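Esterase (Alcaligenes sp., PDB 1QLW) hydrolyses carboxylic esters, probably through the catalytic machinery shared by alpha/beta hydrolases. Local coordinates at residues T74-E79 against W169-P174; A140-F145 against P152-D157; P260-R265 against N296-M301. One frame throughout, in Å; residues are numbered along the deposited sequence.

Contact 1 of 3, residues T74-E79 against W169-P174; sequences TGMTWE and WQQMVP
T74, M76 and T77 meet Q171 and V173 in a buried contact that relies on two waters and apolar packing rather than on direct hydrogen bonds. It belongs to an alpha/beta-hydrolase fold: residues 74-79, with a 3-10 turn at 75-78, lie in the loop after strand 65-68, and residues 169-174 take in the last part of helix 165-171 and the loop beyond, within the helical excursion between strands 99-103 and 200-205. The backbones stay apart, M76 and Q171 being the nearest pair at 6.9 Å between CA atoms. Between them Q171 sends its side chain, extended beyond CG, across M76 at roughly a right angle, with Q171 CB 3.7 Å from M76 CG; the end of the Q171 side chain lies beside T77. Two methyls also touch, T74 CG2 and V173 CG2 at 3.9 Å.

The polar link runs through two waters. One accepts a hydrogen bond from T74 OG1, the other from T74 N, and both donate to the carbonyl of Q171, each 2.9 Å from Q171 O, so two bonds grip that oxygen. T74 OG1 sits between its own backbone N and carbonyl carbon (chi1 70°), where it also accepts from M76 N at 3.2 Å, an ST turn. Around the contact, V173 is backbone-bonded to C72 of the adjacent C71-C72 disulfide, while F22 of the second subunit packs on Q171. The 3-10 turn is braced at its start, since T74 O accepts both T77 N at 3.0 Å and T77 OG1 at 2.9 Å, the hydroxyl approaching nearly in line with the carbonyl bond (165°).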
ATOM      1  N   THR A  74       2.432   1.960   7.491  1.00 10.82           N
ATOM      2  CA  THR A  74       1.898   0.869   6.684  1.00 10.70           C
ATOM      3  C   THR A  74       2.952  -0.227   6.621  1.00  9.94           C
ATOM      4  O   THR A  74       3.972  -0.200   7.318  1.00 10.71           O
ATOM      5  CB  THR A  74       1.534   1.331   5.263  1.00 11.13           C
ATOM      6  OG1 THR A  74       2.734   1.612   4.528  1.00 11.38           O
ATOM      7  CG2 THR A  74       0.604   2.526   5.290  1.00 11.85           C
ATOM      8  N   GLY A  75       2.738  -1.221   5.764  1.00 10.20           N
ATOM      9  CA  GLY A  75       3.725  -2.274   5.554  1.00 11.09           C
ATOM     10  C   GLY A  75       5.036  -1.761   5.003  1.00 10.24           C
ATOM     11  O   GLY A  75       6.054  -2.471   5.059  1.00 11.15           O
ATOM     12  N   MET A  76       5.071  -0.521   4.485  1.00 10.54           N
ATOM     13  CA  MET A  76       6.329   0.151   4.175  1.00 11.05           C
ATOM     14  C   MET A  76       7.298   0.098   5.341  1.00 10.88           C
ATOM     15  O   MET A  76       8.520   0.130   5.098  1.00 11.70           O
ATOM     16  CB  MET A  76       6.021   1.609   3.811  1.00 11.38           C
ATOM     17  CG  MET A  76       7.234   2.491   3.606  1.00 11.62           C
ATOM     18  SD  MET A  76       8.204   2.022   2.157  1.00 11.39           S
ATOM     19  CE  MET A  76       9.636   3.080   2.341  1.00 13.72           C
ATOM     20  N   THR A  77       6.840   0.017   6.579  1.00 10.47           N
ATOM     21  CA  THR A  77       7.685  -0.093   7.760  1.00 10.70           C
ATOM     22  C   THR A  77       8.855  -1.045   7.504  1.00 11.03           C
ATOM     23  O   THR A  77       9.970  -0.754   7.958  1.00 11.48           O
ATOM     24  CB  THR A  77       6.861  -0.667   8.932  1.00 11.44           C
ATOM     25  OG1 THR A  77       5.889   0.283   9.372  1.00 11.88           O
ATOM     26  CG2 THR A  77       7.732  -1.019  10.138  1.00 12.28           C
ATOM     27  N   TRP A  78       8.570  -2.182   6.890  1.00 11.08           N
ATOM     28  CA  TRP A  78       9.494  -3.287   6.757  1.00 11.30           C
ATOM     29  C   TRP A  78      10.287  -3.307   5.471  1.00 10.93           C
ATOM     30  O   TRP A  78      11.102  -4.212   5.272  1.00 11.90           O
ATOM     31  CB  TRP A  78       8.711  -4.604   6.870  1.00 12.11           C
ATOM     32  CG  TRP A  78       7.708  -4.638   7.984  1.00 11.19           C
ATOM     33  CD1 TRP A  78       6.352  -4.504   7.855  1.00 12.04           C
ATOM     34  CD2 TRP A  78       7.970  -4.789   9.383  1.00 11.12           C
ATOM     35  NE1 TRP A  78       5.751  -4.564   9.082  1.00 11.79           N
ATOM     36  CE2 TRP A  78       6.718  -4.739  10.038  1.00 11.65           C
ATOM     37  CE3 TRP A  78       9.127  -4.965  10.149  1.00 12.26           C
ATOM     38  CZ2 TRP A  78       6.609  -4.871  11.422  1.00 12.61           C
ATOM     39  CZ3 TRP A  78       9.011  -5.090  11.514  1.00 12.73           C
ATOM     40  CH2 TRP A  78       7.761  -5.056  12.141  1.00 13.40           C
ATOM     41  N   GLU A  79       9.975  -2.379   4.560  1.00 11.25           N
ATOM     42  CA  GLU A  79      10.578  -2.329   3.226  1.00 12.03           C
ATOM     43  C   GLU A  79      11.886  -1.571   3.299  1.00 12.04           C
ATOM     44  O   GLU A  79      12.511  -1.530   4.370  1.00 14.58           O
ATOM     45  CB  GLU A  79       9.526  -1.769   2.244  1.00 12.15           C
ATOM     46  CG  GLU A  79       8.313  -2.701   2.154  1.00 12.08           C
ATOM     47  CD  GLU A  79       7.241  -2.286   1.184  1.00 12.56           C
ATOM     48  OE1 GLU A  79       7.271  -1.153   0.654  1.00 13.57           O
ATOM     49  OE2 GLU A  79       6.294  -3.083   0.986  1.00 14.37           O
ATOM     50  N   TRP A 169       9.137  10.676   7.714  1.00 11.49           N
ATOM     51  CA  TRP A 169       7.861  11.403   7.727  1.00 11.75           C
ATOM     52  C   TRP A 169       7.038  11.106   6.496  1.00 11.53           C
ATOM     53  O   TRP A 169       5.809  11.053   6.534  1.00 12.06           O
ATOM     54  CB  TRP A 169       8.073  12.903   7.876  1.00 12.63           C
ATOM     55  CG  TRP A 169       8.959  13.350   9.001  1.00 12.29           C
ATOM     56  CD1 TRP A 169       9.787  14.442   8.954  1.00 13.77           C
ATOM     57  CD2 TRP A 169       9.128  12.778  10.294  1.00 12.38           C
ATOM     58  NE1 TRP A 169      10.447  14.583  10.139  1.00 14.91           N
ATOM     59  CE2 TRP A 169      10.074  13.570  10.984  1.00 13.56           C
ATOM     60  CE3 TRP A 169       8.609  11.687  10.988  1.00 12.90           C
ATOM     61  CZ2 TRP A 169      10.510  13.316  12.285  1.00 14.41           C
ATOM     62  CZ3 TRP A 169       9.024  11.415  12.286  1.00 14.78           C
ATOM     63  CH2 TRP A 169       9.964  12.242  12.918  1.00 15.59           C
ATOM     64  N   GLN A 170       7.700  10.883   5.336  1.00 11.17           N
ATOM     65  CA  GLN A 170       6.985  10.530   4.128  1.00 11.31           C
ATOM     66  C   GLN A 170       6.185   9.239   4.271  1.00 11.18           C
ATOM     67  O   GLN A 170       5.161   9.105   3.586  1.00 11.64           O
ATOM     68  CB  GLN A 170       7.937  10.380   2.937  1.00 11.86           C
ATOM     69  CG  GLN A 170       8.475  11.677   2.387  1.00 12.52           C
ATOM     70  CD  GLN A 170       9.521  11.436   1.309  1.00 12.41           C
ATOM     71  OE1 GLN A 170      10.429  10.623   1.528  1.00 13.38           O
ATOM     72  NE2 GLN A 170       9.412  12.085   0.165  1.00 13.87           N
ATOM     73  N   GLN A 171       6.659   8.268   5.058  1.00 10.81           N
ATOM     74  CA  GLN A 171       5.951   7.000   5.133  1.00 11.18           C
ATOM     75  C   GLN A 171       4.873   6.970   6.207  1.00 11.18           C
ATOM     76  O   GLN A 171       4.172   5.951   6.315  1.00 11.16           O
ATOM     77  CB  GLN A 171       6.898   5.819   5.270  1.00 11.36           C
ATOM     78  CG  GLN A 171       7.590   5.654   6.611  1.00 11.45           C
ATOM     79  CD  GLN A 171       8.347   4.343   6.677  1.00 11.64           C
ATOM     80  OE1 GLN A 171       9.471   4.234   6.110  1.00 14.62           O
ATOM     81  NE2 GLN A 171       7.796   3.353   7.305  1.00 10.62           N
ATOM     82  N   MET A 172       4.713   8.030   6.978  1.00 11.17           N
ATOM     83  CA  MET A 172       3.702   8.082   8.029  1.00 11.44           C
ATOM     84  C   MET A 172       2.377   8.563   7.455  1.00 11.10           C
ATOM     85  O   MET A 172       2.334   9.420   6.562  1.00 12.81           O
ATOM     86  CB  MET A 172       4.174   9.002   9.165  1.00 11.33           C
ATOM     87  CG  MET A 172       5.410   8.404   9.829  1.00 12.61           C
ATOM     88  SD  MET A 172       5.888   9.227  11.366  1.00 12.45           S
ATOM     89  CE  MET A 172       4.532   8.710  12.428  1.00 15.58           C
ATOM     90  N   VAL A 173       1.300   7.969   7.960  1.00 11.14           N
ATOM     91  CA  VAL A 173      -0.050   8.149   7.431  1.00 11.09           C
ATOM     92  C   VAL A 173      -1.053   8.305   8.555  1.00 11.05           C
ATOM     93  O   VAL A 173      -0.818   7.849   9.684  1.00 11.70           O
ATOM     94  CB  VAL A 173      -0.453   6.934   6.553  1.00 11.38           C
ATOM     95  CG1 VAL A 173       0.476   6.733   5.359  1.00 12.18           C
ATOM     96  CG2 VAL A 173      -0.527   5.643   7.358  1.00 12.01           C
ATOM     97  N   PRO A 174      -2.233   8.857   8.262  1.00 11.59           N
ATOM     98  CA  PRO A 174      -3.317   8.874   9.243  1.00 11.64           C
ATOM     99  C   PRO A 174      -3.740   7.480   9.653  1.00 11.01           C
ATOM    100  O   PRO A 174      -3.690   6.524   8.881  1.00 11.79           O
ATOM    101  CB  PRO A 174      -4.448   9.604   8.520  1.00 13.30           C
ATOM    102  CG  PRO A 174      -3.742  10.475   7.544  1.00 13.86           C
ATOM    103  CD  PRO A 174      -2.569   9.653   7.053  1.00 12.04           C
TER
HETATM  104  O   HOH W   1       3.246   4.331   4.072  1.00 11.99           O
HETATM  105  O   HOH W   2       4.971   3.197   6.778  1.00 12.51           O

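Contact 2 of 3, residues A140-F145 against P152-D157; sequences AAWAIF and PDAFKD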
ATOM      1  N   ALA A 140       5.785  14.979  17.659  1.00 15.61           N
ATOM      2  CA  ALA A 140       5.264  13.953  18.553  1.00 16.93           C
ATOM      3  C   ALA A 140       5.965  12.623  18.296  1.00 15.81           C
ATOM      4  O   ALA A 140       6.365  11.922  19.236  1.00 16.86           O
ATOM      5  CB  ALA A 140       3.757  13.810  18.345  1.00 19.61           C
ATOM      6  N   ALA A 141       6.120  12.270  17.025  1.00 14.31           N
ATOM      7  CA  ALA A 141       6.739  11.006  16.649  1.00 13.73           C
ATOM      8  C   ALA A 141       8.174  10.927  17.143  1.00 13.42           C
ATOM      9  O   ALA A 141       8.637   9.848  17.535  1.00 14.06           O
ATOM     10  CB  ALA A 141       6.647  10.805  15.146  1.00 14.38           C
ATOM     11  N   TRP A 142       8.908  12.025  17.091  1.00 14.09           N
ATOM     12  CA  TRP A 142      10.298  12.030  17.552  1.00 14.97           C
ATOM     13  C   TRP A 142      10.416  11.478  18.966  1.00 15.40           C
ATOM     14  O   TRP A 142      11.316  10.694  19.278  1.00 16.57           O
ATOM     15  CB  TRP A 142      10.772  13.476  17.527  1.00 16.71           C
ATOM     16  CG  TRP A 142      12.228  13.716  17.723  1.00 16.30           C
ATOM     17  CD1 TRP A 142      12.890  13.925  18.900  1.00 16.67           C
ATOM     18  CD2 TRP A 142      13.206  13.822  16.685  1.00 16.73           C
ATOM     19  NE1 TRP A 142      14.225  14.154  18.651  1.00 16.72           N
ATOM     20  CE2 TRP A 142      14.443  14.099  17.295  1.00 16.55           C
ATOM     21  CE3 TRP A 142      13.143  13.705  15.291  1.00 18.47           C
ATOM     22  CZ2 TRP A 142      15.609  14.273  16.550  1.00 17.78           C
ATOM     23  CZ3 TRP A 142      14.304  13.872  14.572  1.00 19.76           C
ATOM     24  CH2 TRP A 142      15.525  14.150  15.194  1.00 19.67           C
ATOM     25  N   ALA A 143       9.513  11.905  19.835  1.00 16.09           N
ATOM     26  CA  ALA A 143       9.518  11.475  21.231  1.00 16.93           C
ATOM     27  C   ALA A 143       8.908  10.094  21.385  1.00 16.37           C
ATOM     28  O   ALA A 143       9.425   9.275  22.167  1.00 17.58           O
ATOM     29  CB  ALA A 143       8.846  12.519  22.105  1.00 20.11           C
ATOM     30  N   ILE A 144       7.816   9.778  20.690  1.00 15.74           N
ATOM     31  CA  ILE A 144       7.241   8.432  20.754  1.00 16.29           C
ATOM     32  C   ILE A 144       8.255   7.377  20.335  1.00 14.21           C
ATOM     33  O   ILE A 144       8.359   6.299  20.925  1.00 15.59           O
ATOM     34  CB  ILE A 144       5.985   8.331  19.865  1.00 18.26           C
ATOM     35  CG1 ILE A 144       4.894   9.235  20.441  1.00 21.32           C
ATOM     36  CG2 ILE A 144       5.505   6.889  19.736  1.00 20.41           C
ATOM     37  CD1 ILE A 144       3.725   9.530  19.528  1.00 24.18           C
ATOM     38  N   PHE A 145       9.058   7.711  19.321  1.00 13.48           N
ATOM     39  CA  PHE A 145      10.030   6.784  18.781  1.00 12.87           C
ATOM     40  C   PHE A 145      11.356   6.804  19.527  1.00 12.45           C
ATOM     41  O   PHE A 145      12.223   5.973  19.252  1.00 13.69           O
ATOM     42  CB  PHE A 145      10.259   7.053  17.300  1.00 13.06           C
ATOM     43  CG  PHE A 145       9.061   6.857  16.405  1.00 13.29           C
ATOM     44  CD1 PHE A 145       7.948   6.115  16.789  1.00 15.10           C
ATOM     45  CD2 PHE A 145       9.053   7.406  15.140  1.00 14.44           C
ATOM     46  CE1 PHE A 145       6.871   5.925  15.951  1.00 16.27           C
ATOM     47  CE2 PHE A 145       7.979   7.226  14.285  1.00 14.85           C
ATOM     48  CZ  PHE A 145       6.895   6.491  14.685  1.00 15.80           C
ATOM     49  N   PRO A 152      13.913  19.086  18.057  1.00 16.79           N
ATOM     50  CA  PRO A 152      14.555  18.203  17.117  1.00 16.12           C
ATOM     51  C   PRO A 152      15.946  17.763  17.578  1.00 15.91           C
ATOM     52  O   PRO A 152      16.883  17.690  16.790  1.00 18.36           O
ATOM     53  CB  PRO A 152      14.675  19.122  15.887  1.00 17.51           C
ATOM     54  CG  PRO A 152      15.036  20.439  16.488  1.00 19.29           C
ATOM     55  CD  PRO A 152      14.435  20.474  17.871  1.00 18.82           C
ATOM     56  N   ASP A 153      16.073  17.465  18.860  1.00 17.36           N
ATOM     57  CA  ASP A 153      17.352  17.053  19.430  1.00 18.22           C
ATOM     58  C   ASP A 153      17.452  15.538  19.535  1.00 17.01           C
ATOM     59  O   ASP A 153      16.611  14.906  20.156  1.00 18.12           O
ATOM     60  CB  ASP A 153      17.508  17.680  20.804  1.00 21.18           C
ATOM     61  CG  ASP A 153      17.808  19.169  20.706  1.00 26.05           C
ATOM     62  OD1 ASP A 153      18.467  19.605  19.738  1.00 29.20           O
ATOM     63  OD2 ASP A 153      17.365  19.884  21.622  1.00 30.50           O
ATOM     64  N   ALA A 154      18.430  14.967  18.846  1.00 17.57           N
ATOM     65  CA  ALA A 154      18.604  13.528  18.831  1.00 17.53           C
ATOM     66  C   ALA A 154      19.578  13.073  19.917  1.00 17.85           C
ATOM     67  O   ALA A 154      20.556  13.758  20.228  1.00 19.52           O
ATOM     68  CB  ALA A 154      19.202  13.066  17.505  1.00 19.97           C
ATOM     69  N   PHE A 155      19.342  11.882  20.443  1.00 17.15           N
ATOM     70  CA  PHE A 155      20.341  11.251  21.297  1.00 17.56           C
ATOM     71  C   PHE A 155      21.616  11.080  20.475  1.00 18.26           C
ATOM     72  O   PHE A 155      21.555  10.652  19.317  1.00 18.86           O
ATOM     73  CB  PHE A 155      19.894   9.904  21.839  1.00 17.60           C
ATOM     74  CG  PHE A 155      18.720   9.946  22.778  1.00 16.95           C
ATOM     75  CD1 PHE A 155      18.821  10.714  23.941  1.00 18.26           C
ATOM     76  CD2 PHE A 155      17.552   9.253  22.543  1.00 17.08           C
ATOM     77  CE1 PHE A 155      17.758  10.781  24.825  1.00 19.15           C
ATOM     78  CE2 PHE A 155      16.494   9.317  23.419  1.00 17.97           C
ATOM     79  CZ  PHE A 155      16.597  10.086  24.573  1.00 19.35           C
ATOM     80  N   LYS A 156      22.775  11.367  21.056  1.00 19.60           N
ATOM     81  CA  LYS A 156      24.038  11.211  20.344  1.00 21.98           C
ATOM     82  C   LYS A 156      24.318   9.772  19.942  1.00 21.42           C
ATOM     83  O   LYS A 156      24.961   9.561  18.908  1.00 25.00           O
ATOM     84  CB  LYS A 156      25.200  11.716  21.202  1.00 25.56           C
ATOM     85  CG  LYS A 156      25.077  13.157  21.656  1.00 30.54           C
ATOM     86  CD  LYS A 156      24.906  14.116  20.490  1.00 34.82           C
ATOM     87  CE  LYS A 156      24.810  15.551  20.988  1.00 37.88           C
ATOM     88  NZ  LYS A 156      26.148  16.158  21.203  1.00 40.38           N
ATOM     89  N   ASP A 157      23.785   8.797  20.681  1.00 18.96           N
ATOM     90  CA  ASP A 157      24.030   7.396  20.366  1.00 19.37           C
ATOM     91  C   ASP A 157      22.869   6.724  19.644  1.00 18.44           C
ATOM     92  O   ASP A 157      22.863   5.489  19.540  1.00 19.30           O
ATOM     93  CB  ASP A 157      24.368   6.584  21.626  1.00 22.73           C
ATOM     94  CG  ASP A 157      23.215   6.464  22.593  1.00 25.75           C
ATOM     95  OD1 ASP A 157      22.118   6.983  22.332  1.00 26.83           O
ATOM     96  OD2 ASP A 157      23.410   5.812  23.644  1.00 29.65           O
TER
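W142 supplies the whole helix side of this contact, laying its indole against the backbone of P152, D153 and A154 in the loop that follows helix 138-144. The tight part is at the ring's edge: W142 NE1 donates to D153 O at 2.9 Å, the N-H pointing almost straight at it (160°). The oxygen lies in the indole plane, yet the donor stands 64° out of the carbonyl plane, so the bond is straight for the tryptophan but not directed at a lone pair. P152 CA covers the rim of one face, 4.0 Å above the plane, and A154 CB touches W142 CZ2 at 3.9 Å. With CG anti to the backbone N (chi1 -170°), the ring swings off the helix toward the loop; Y151 meets it edge-to-face and W169 packs beside it.

The far side is loose. P152, preceded by a cis peptide, and D153 carry their CB atoms away from the helix and are exposed, although both touch a neighbouring molecule in the crystal. With alanine for W142, the D153 carbonyl would probably lose this donor and P152 the ring it rests on. The bond to a main-chain oxygen probably steadies the path of the loop backbone.

Contact 3 of 3, residues P260-R265 against N296-M301; sequences PRWAPR and NSHMMM. With SO4 (sulfate ion), chain D.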
ATOM      1  N   PRO A 260       8.210   8.145  30.077  1.00 20.06           N
ATOM      2  CA  PRO A 260       7.067   7.585  30.796  1.00 21.94           C
ATOM      3  C   PRO A 260       6.120   6.793  29.914  1.00 21.08           C
ATOM      4  O   PRO A 260       5.401   5.928  30.455  1.00 23.48           O
ATOM      5  CB  PRO A 260       6.409   8.772  31.482  1.00 24.24           C
ATOM      6  CG  PRO A 260       7.460   9.820  31.527  1.00 26.16           C
ATOM      7  CD  PRO A 260       8.335   9.601  30.313  1.00 22.52           C
ATOM      8  N   ARG A 261       6.095   6.989  28.601  1.00 20.52           N
ATOM      9  CA  ARG A 261       5.246   6.234  27.688  1.00 21.65           C
ATOM     10  C   ARG A 261       5.738   4.782  27.663  1.00 20.81           C
ATOM     11  O   ARG A 261       4.961   3.847  27.492  1.00 24.57           O
ATOM     12  CB  ARG A 261       5.246   6.809  26.264  1.00 22.87           C
ATOM     13  CG  ARG A 261       4.206   6.317  25.269  1.00 26.11           C
ATOM     14  CD  ARG A 261       4.366   6.860  23.866  1.00 28.31           C
ATOM     15  NE  ARG A 261       3.272   6.706  22.920  1.00 30.41           N
ATOM     16  CZ  ARG A 261       2.297   7.568  22.658  1.00 31.50           C
ATOM     17  NH1 ARG A 261       2.235   8.738  23.288  1.00 31.56           N
ATOM     18  NH2 ARG A 261       1.378   7.293  21.729  1.00 32.38           N
ATOM     19  N   TRP A 262       7.044   4.577  27.804  1.00 17.76           N
ATOM     20  CA  TRP A 262       7.679   3.317  27.509  1.00 16.69           C
ATOM     21  C   TRP A 262       8.137   2.506  28.701  1.00 16.82           C
ATOM     22  O   TRP A 262       8.010   1.283  28.688  1.00 17.88           O
ATOM     23  CB  TRP A 262       8.874   3.502  26.550  1.00 17.09           C
ATOM     24  CG  TRP A 262       8.388   3.794  25.164  1.00 16.33           C
ATOM     25  CD1 TRP A 262       8.445   4.948  24.441  1.00 16.36           C
ATOM     26  CD2 TRP A 262       7.692   2.846  24.329  1.00 16.55           C
ATOM     27  NE1 TRP A 262       7.848   4.774  23.217  1.00 16.49           N
ATOM     28  CE2 TRP A 262       7.383   3.487  23.126  1.00 16.73           C
ATOM     29  CE3 TRP A 262       7.327   1.503  24.511  1.00 18.17           C
ATOM     30  CZ2 TRP A 262       6.701   2.824  22.095  1.00 18.34           C
ATOM     31  CZ3 TRP A 262       6.653   0.859  23.491  1.00 20.17           C
ATOM     32  CH2 TRP A 262       6.348   1.519  22.304  1.00 20.44           C
ATOM     33  N   ALA A 263       8.625   3.159  29.756  1.00 17.15           N
ATOM     34  CA  ALA A 263       9.105   2.435  30.929  1.00 17.85           C
ATOM     35  C   ALA A 263       8.095   1.474  31.499  1.00 17.42           C
ATOM     36  O   ALA A 263       8.451   0.319  31.809  1.00 18.46           O
ATOM     37  CB  ALA A 263       9.638   3.416  31.965  1.00 19.62           C
ATOM     38  N   PRO A 264       6.828   1.834  31.635  1.00 17.96           N
ATOM     39  CA  PRO A 264       5.843   0.922  32.201  1.00 17.98           C
ATOM     40  C   PRO A 264       5.500  -0.229  31.265  1.00 17.41           C
ATOM     41  O   PRO A 264       5.088  -1.277  31.740  1.00 18.56           O
ATOM     42  CB  PRO A 264       4.614   1.763  32.487  1.00 20.66           C
ATOM     43  CG  PRO A 264       4.849   3.091  31.901  1.00 24.43           C
ATOM     44  CD  PRO A 264       6.296   3.213  31.525  1.00 20.19           C
ATOM     45  N   ARG A 265       5.652  -0.021  29.958  1.00 17.00           N
ATOM     46  CA  ARG A 265       5.347  -1.064  28.982  1.00 17.48           C
ATOM     47  C   ARG A 265       6.381  -2.181  29.057  1.00 17.15           C
ATOM     48  O   ARG A 265       6.031  -3.367  29.000  1.00 18.24           O
ATOM     49  CB  ARG A 265       5.277  -0.477  27.580  1.00 17.85           C
ATOM     50  CG  ARG A 265       4.091   0.440  27.381  1.00 19.28           C
ATOM     51  CD  ARG A 265       4.100   1.063  26.004  1.00 20.53           C
ATOM     52  NE  ARG A 265       2.836   1.712  25.688  1.00 22.75           N
ATOM     53  CZ  ARG A 265       2.674   2.402  24.553  1.00 24.39           C
ATOM     54  NH1 ARG A 265       3.657   2.589  23.689  1.00 26.20           N
ATOM     55  NH2 ARG A 265       1.475   2.899  24.299  1.00 27.20           N
ATOM     56  N   ASN A 296      19.168   1.568  20.218  1.00 15.17           N
ATOM     57  CA  ASN A 296      18.042   1.306  19.329  1.00 14.14           C
ATOM     58  C   ASN A 296      16.825   2.134  19.709  1.00 14.29           C
ATOM     59  O   ASN A 296      16.481   2.293  20.867  1.00 15.53           O
ATOM     60  CB  ASN A 296      17.686  -0.176  19.271  1.00 14.93           C
ATOM     61  CG  ASN A 296      18.651  -0.936  18.390  1.00 14.77           C
ATOM     62  OD1 ASN A 296      19.574  -1.590  18.885  1.00 16.44           O
ATOM     63  ND2 ASN A 296      18.427  -0.823  17.077  1.00 14.73           N
ATOM     64  N   SER A 297      16.181   2.614  18.637  1.00 13.72           N
ATOM     65  CA  SER A 297      14.962   3.386  18.767  1.00 13.46           C
ATOM     66  C   SER A 297      13.758   2.450  18.737  1.00 12.95           C
ATOM     67  O   SER A 297      13.868   1.229  18.564  1.00 14.46           O
ATOM     68  CB  SER A 297      14.850   4.385  17.620  1.00 13.57           C
ATOM     69  OG  SER A 297      14.498   3.756  16.389  1.00 13.49           O
ATOM     70  N   HIS A 298      12.567   3.054  18.807  1.00 12.93           N
ATOM     71  CA  HIS A 298      11.356   2.255  18.616  1.00 13.18           C
ATOM     72  C   HIS A 298      11.259   1.677  17.205  1.00 13.81           C
ATOM     73  O   HIS A 298      10.635   0.642  16.995  1.00 15.12           O
ATOM     74  CB  HIS A 298      10.153   3.161  18.869  1.00 14.06           C
ATOM     75  CG  HIS A 298       8.832   2.498  18.749  1.00 14.85           C
ATOM     76  ND1 HIS A 298       8.457   1.420  19.530  1.00 15.79           N
ATOM     77  CD2 HIS A 298       7.772   2.757  17.948  1.00 18.20           C
ATOM     78  CE1 HIS A 298       7.231   1.053  19.186  1.00 17.55           C
ATOM     79  NE2 HIS A 298       6.773   1.883  18.253  1.00 19.32           N
ATOM     80  N   MET A 299      11.861   2.364  16.238  1.00 12.83           N
ATOM     81  CA  MET A 299      11.867   1.944  14.848  1.00 12.97           C
ATOM     82  C   MET A 299      13.084   1.073  14.564  1.00 12.75           C
ATOM     83  O   MET A 299      13.798   1.257  13.567  1.00 13.77           O
ATOM     84  CB  MET A 299      11.823   3.167  13.933  1.00 13.38           C
ATOM     85  CG  MET A 299      10.595   4.031  14.104  1.00 15.02           C
ATOM     86  SD  MET A 299       9.033   3.231  13.781  1.00 13.83           S
ATOM     87  CE  MET A 299       9.214   2.763  12.065  1.00 15.23           C
ATOM     88  N   MET A 300      13.294   0.056  15.405  1.00 12.98           N
ATOM     89  CA  MET A 300      14.559  -0.690  15.358  1.00 13.28           C
ATOM     90  C   MET A 300      14.738  -1.479  14.065  1.00 13.01           C
ATOM     91  O   MET A 300      15.869  -1.784  13.685  1.00 13.88           O
ATOM     92  CB  MET A 300      14.711  -1.573  16.585  1.00 14.12           C
ATOM     93  CG  MET A 300      13.695  -2.701  16.634  1.00 14.43           C
ATOM     94  SD  MET A 300      13.915  -3.731  18.117  1.00 15.42           S
ATOM     95  CE  MET A 300      13.364  -2.558  19.370  1.00 18.23           C
ATOM     96  N   MET A 301      13.647  -1.821  13.378  1.00 12.07           N
ATOM     97  CA  MET A 301      13.720  -2.472  12.079  1.00 12.43           C
ATOM     98  C   MET A 301      14.266  -1.548  10.996  1.00 12.20           C
ATOM     99  O   MET A 301      14.652  -2.012   9.921  1.00 12.97           O
ATOM    100  CB  MET A 301      12.376  -3.057  11.654  1.00 12.34           C
ATOM    101  CG  MET A 301      11.282  -2.071  11.283  1.00 12.88           C
ATOM    102  SD  MET A 301      10.687  -0.988  12.606  1.00 13.51           S
ATOM    103  CE  MET A 301       9.865  -2.230  13.641  1.00 18.14           C
TER
HETATM  104  S   SO4 D 576       0.784   2.236  20.641  1.00 24.25           S
HETATM  105  O1  SO4 D 576       0.722   3.427  21.574  1.00 23.73           O
HETATM  106  O2  SO4 D 576       2.187   1.676  20.758  1.00 25.63           O
HETATM  107  O3  SO4 D 576       0.519   2.730  19.256  1.00 24.13           O
HETATM  108  O4  SO4 D 576      -0.161   1.181  21.086  1.00 24.33           O
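W262 and H298 have the nearest CA atoms across the two segments, yet these stand 9.7 Å apart, so the segments meet through side chains alone. Residues 260-265 run from a loop into helix 263-278; residues 296-301 form an irregular loop after strand 283-287, with an ST turn where M299 N reaches S297 OG at 3.0 Å and an inverse gamma turn centred on M299.

H298 holds CG anti to its backbone N (chi1 -179°), and its imidazole extends toward the indole. W262 sets CZ2 over the rim of one imidazole face, with W262 CH2 3.3 Å from H298 CE1. The planes are inclined at 40° with centroids 4.7 Å apart, an oblique pairing. W262 NE1 is held by I144 O, and H298 ND1 by E230 OE1. R265 puts NH1 over the rim of the W262 ring, 3.2 Å above its plane, while R265 NH2 donates to sulfate O1 at 2.9 Å.

That sulfate, probably from the crystallisation liquor, is also hydrogen-bonded to S206 OG. Together S206, H298 and E230 are consistent with the catalytic triad of alpha/beta hydrolases, which would make W262 and R265 part of an active-site wall able to receive an anion.

In the fold
Contacts 1 and 3 are buried, whereas contact 2 is partly buried, with its 152-157 loop toward solvent. Their chemistry follows: contact 1 joins its segments by waters and apolar touches, contact 2 by an indole bonded to a main-chain oxygen, contact 3 by aromatic rings beside an anion site. Residues 140-145 touch both other contacts. W169 of contact 1 packs on A141 and W142, and the M172 methyl reaches F145. F145 O probably accepts from H298 N, and I144 O from W262 NE1, fastening contact 2 to contact 3. Contacts 1 and 3 also touch directly, through W78 and M301. The second subunit comes within reach of all three.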